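Local coordinates for iron-sulfur cluster assembly scaffold protein NifU (Fervidobacterium islandicum, PDB 6A6F) that probably acts in iron-sulfur cluster assembly by the SUF system, as a scaffold or sulfur-transfer protein, at residues 69-74 with 106-111. Numbering follows the deposited sequence.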
loop_
_atom_site.group_PDB
_atom_site.type_symbol
_atom_site.label_atom_id
_atom_site.label_comp_id
_atom_site.label_asym_id
_atom_site.label_seq_id
_atom_site.Cartn_x
_atom_site.Cartn_y
_atom_site.Cartn_z
ATOM N N THR A 69 -10.339 5.013 1.453
ATOM C CA THR A 69 -10.743 4.516 2.774
ATOM C C THR A 69 -10.528 5.522 3.914
ATOM O O THR A 69 -11.426 5.748 4.731
ATOM C CB THR A 69 -10.002 3.199 3.138
ATOM O OG1 THR A 69 -10.214 2.221 2.097
ATOM C CG2 THR A 69 -10.541 2.636 4.453
ATOM N N ASN A 70 -9.357 6.135 3.955
ATOM C CA ASN A 70 -9.054 7.030 4.983
ATOM C C ASN A 70 -9.871 8.326 4.866
ATOM O O ASN A 70 -10.262 8.876 5.880
ATOM C CB ASN A 70 -7.551 7.340 4.992
ATOM C CG ASN A 70 -6.743 6.245 5.661
ATOM O OD1 ASN A 70 -7.070 5.845 6.760
ATOM N ND2 ASN A 70 -5.685 5.759 5.002
ATOM N N VAL A 71 -10.067 8.848 3.659
ATOM C CA VAL A 71 -10.830 10.088 3.496
ATOM C C VAL A 71 -12.286 9.777 3.881
ATOM O O VAL A 71 -12.909 10.564 4.575
ATOM C CB VAL A 71 -10.693 10.694 2.110
ATOM C CG1 VAL A 71 -11.635 11.841 1.925
ATOM C CG2 VAL A 71 -9.248 11.161 1.884
ATOM N N MET A 72 -12.772 8.614 3.502
ATOM C CA MET A 72 -14.128 8.206 3.872
ATOM C C MET A 72 -14.314 8.214 5.395
ATOM O O MET A 72 -15.310 8.801 5.910
ATOM C CB MET A 72 -14.474 6.841 3.324
ATOM C CG MET A 72 -15.855 6.351 3.645
ATOM S SD MET A 72 -16.152 4.641 3.195
ATOM C CE MET A 72 -15.356 3.719 4.522
ATOM N N ILE A 73 -13.391 7.552 6.097
ATOM C CA ILE A 73 -13.509 7.412 7.541
ATOM C C ILE A 73 -13.501 8.771 8.179
ATOM O O ILE A 73 -14.320 9.077 9.027
ATOM C CB ILE A 73 -12.388 6.489 8.126
ATOM C CG1 ILE A 73 -12.698 5.068 7.653
ATOM C CG2 ILE A 73 -12.312 6.600 9.662
ATOM C CD1 ILE A 73 -11.587 4.075 7.920
ATOM N N GLU A 74 -12.551 9.589 7.776
ATOM C CA GLU A 74 -12.408 10.925 8.347
ATOM C C GLU A 74 -13.706 11.723 8.157
ATOM O O GLU A 74 -14.086 12.541 8.998
ATOM C CB GLU A 74 -11.224 11.617 7.680
ATOM C CG GLU A 74 -11.018 13.055 8.035
ATOM C CD GLU A 74 -9.970 13.675 7.117
ATOM O OE1 GLU A 74 -10.358 14.121 5.998
ATOM O OE2 GLU A 74 -8.781 13.659 7.506
ATOM N N GLY A 106 -17.238 17.393 0.222
ATOM C CA GLY A 106 -16.072 18.071 0.732
ATOM C C GLY A 106 -14.777 17.613 0.053
ATOM O O GLY A 106 -14.667 17.635 -1.197
ATOM N N PRO A 107 -13.775 17.180 0.861
ATOM C CA PRO A 107 -12.474 16.803 0.273
ATOM C C PRO A 107 -12.551 15.496 -0.566
ATOM O O PRO A 107 -11.603 15.171 -1.246
ATOM C CB PRO A 107 -11.582 16.627 1.513
ATOM C CG PRO A 107 -12.519 16.145 2.552
ATOM C CD PRO A 107 -13.784 16.971 2.314
ATOM N N ILE A 108 -13.663 14.771 -0.528
ATOM C CA ILE A 108 -13.830 13.601 -1.348
ATOM C C ILE A 108 -13.760 14.033 -2.827
ATOM O O ILE A 108 -13.388 13.231 -3.707
ATOM C CB ILE A 108 -15.110 12.829 -1.015
ATOM C CG1 ILE A 108 -15.104 12.388 0.438
ATOM C CG2 ILE A 108 -15.280 11.611 -1.929
ATOM C CD1 ILE A 108 -16.474 11.959 0.941
ATOM N N ILE A 109 -14.038 15.315 -3.093
ATOM C CA ILE A 109 -13.876 15.878 -4.437
ATOM C C ILE A 109 -12.435 15.761 -4.971
ATOM O O ILE A 109 -12.213 15.796 -6.183
ATOM C CB ILE A 109 -14.350 17.352 -4.520
ATOM C CG1 ILE A 109 -14.606 17.761 -5.963
ATOM C CG2 ILE A 109 -13.379 18.327 -3.928
ATOM C CD1 ILE A 109 -15.827 17.095 -6.544
ATOM N N ASN A 110 -11.466 15.572 -4.080
ATOM C CA ASN A 110 -10.090 15.400 -4.525
ATOM C C ASN A 110 -9.876 14.127 -5.381
ATOM O O ASN A 110 -8.939 14.070 -6.126
ATOM C CB ASN A 110 -9.148 15.536 -3.329
ATOM C CG ASN A 110 -9.107 16.965 -2.813
ATOM O OD1 ASN A 110 -8.871 17.857 -3.590
ATOM N ND2 ASN A 110 -9.400 17.195 -1.543
ATOM N N PHE A 111 -10.817 13.183 -5.365
ATOM C CA PHE A 111 -10.748 12.016 -6.183
ATOM C C PHE A 111 -11.430 12.123 -7.565
ATOM O O PHE A 111 -11.456 11.138 -8.287
ATOM C CB PHE A 111 -11.398 10.861 -5.416
ATOM C CG PHE A 111 -10.667 10.501 -4.154
ATOM C CD1 PHE A 111 -9.578 9.650 -4.209
ATOM C CD2 PHE A 111 -11.056 11.016 -2.936
ATOM C CE1 PHE A 111 -8.881 9.307 -3.083
ATOM C CE2 PHE A 111 -10.369 10.671 -1.766
ATOM C CZ PHE A 111 -9.267 9.822 -1.847
#
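Val71 reaches from helix 63-76 into the turn of 107-111 and touches Pro107, Ile108 and Phe111 with its two methyl groups. Its CG1 lies 3.8 Å from Ile108 CG1, the two side chains running past each other in opposite senses, and the same methyl stands more loosely against the proline ring, with Val71 CG1 4.4 Å from Pro107 CG. Val71 CG2 makes the closest approach to the aromatic, 3.8 Å from Phe111 CE2 and 4.0 Å from Phe111 CZ, at the ring edge and in its plane; CB and CG1 of the valine also lie near CE2. The valine rotamer swings CG1 opposite the backbone N (chi1 172°), toward Ile108, and puts CG2 on the other branch, opposite the carbonyl carbon. Phe111 comes from the other direction: its side chain already heads for the helix, with CG anti to the carbonyl carbon (chi1 -64°), and its CE2-CZ edge arrives at the valine.

The receiving side is a short 3-10 helix, held by i to i+3 bonds such as Phe111 N to Ile108 O (3.1 Å) and Asn110 N to Pro107 O (2.9 Å). Its three-residue repeat sets Ile108 and Phe111 one turn apart; Pro107 and Phe111 point at helix 63-76, while Ile108 starts off to the side and reaches over with CG1. In this NifU-like domain, a three-stranded antiparallel sheet covered by helices, the contact ties the loop between helices 102-105 and 118-135 to helix 63-76. No hydrogen bond crosses between the segments; the join is purely apolar.

Around this shell, Phe9 and Tyr13 of helix 8-14 also pack on Val71, and the Phe111 ring meets that of Phe124 with planes about 40° apart. Trp128 on helix 118-135 touches Ile108. The zinc ion, bound by Cys37, Asp39, Cys62 and Cys123, lies about 11 Å from the Phe111 side chain.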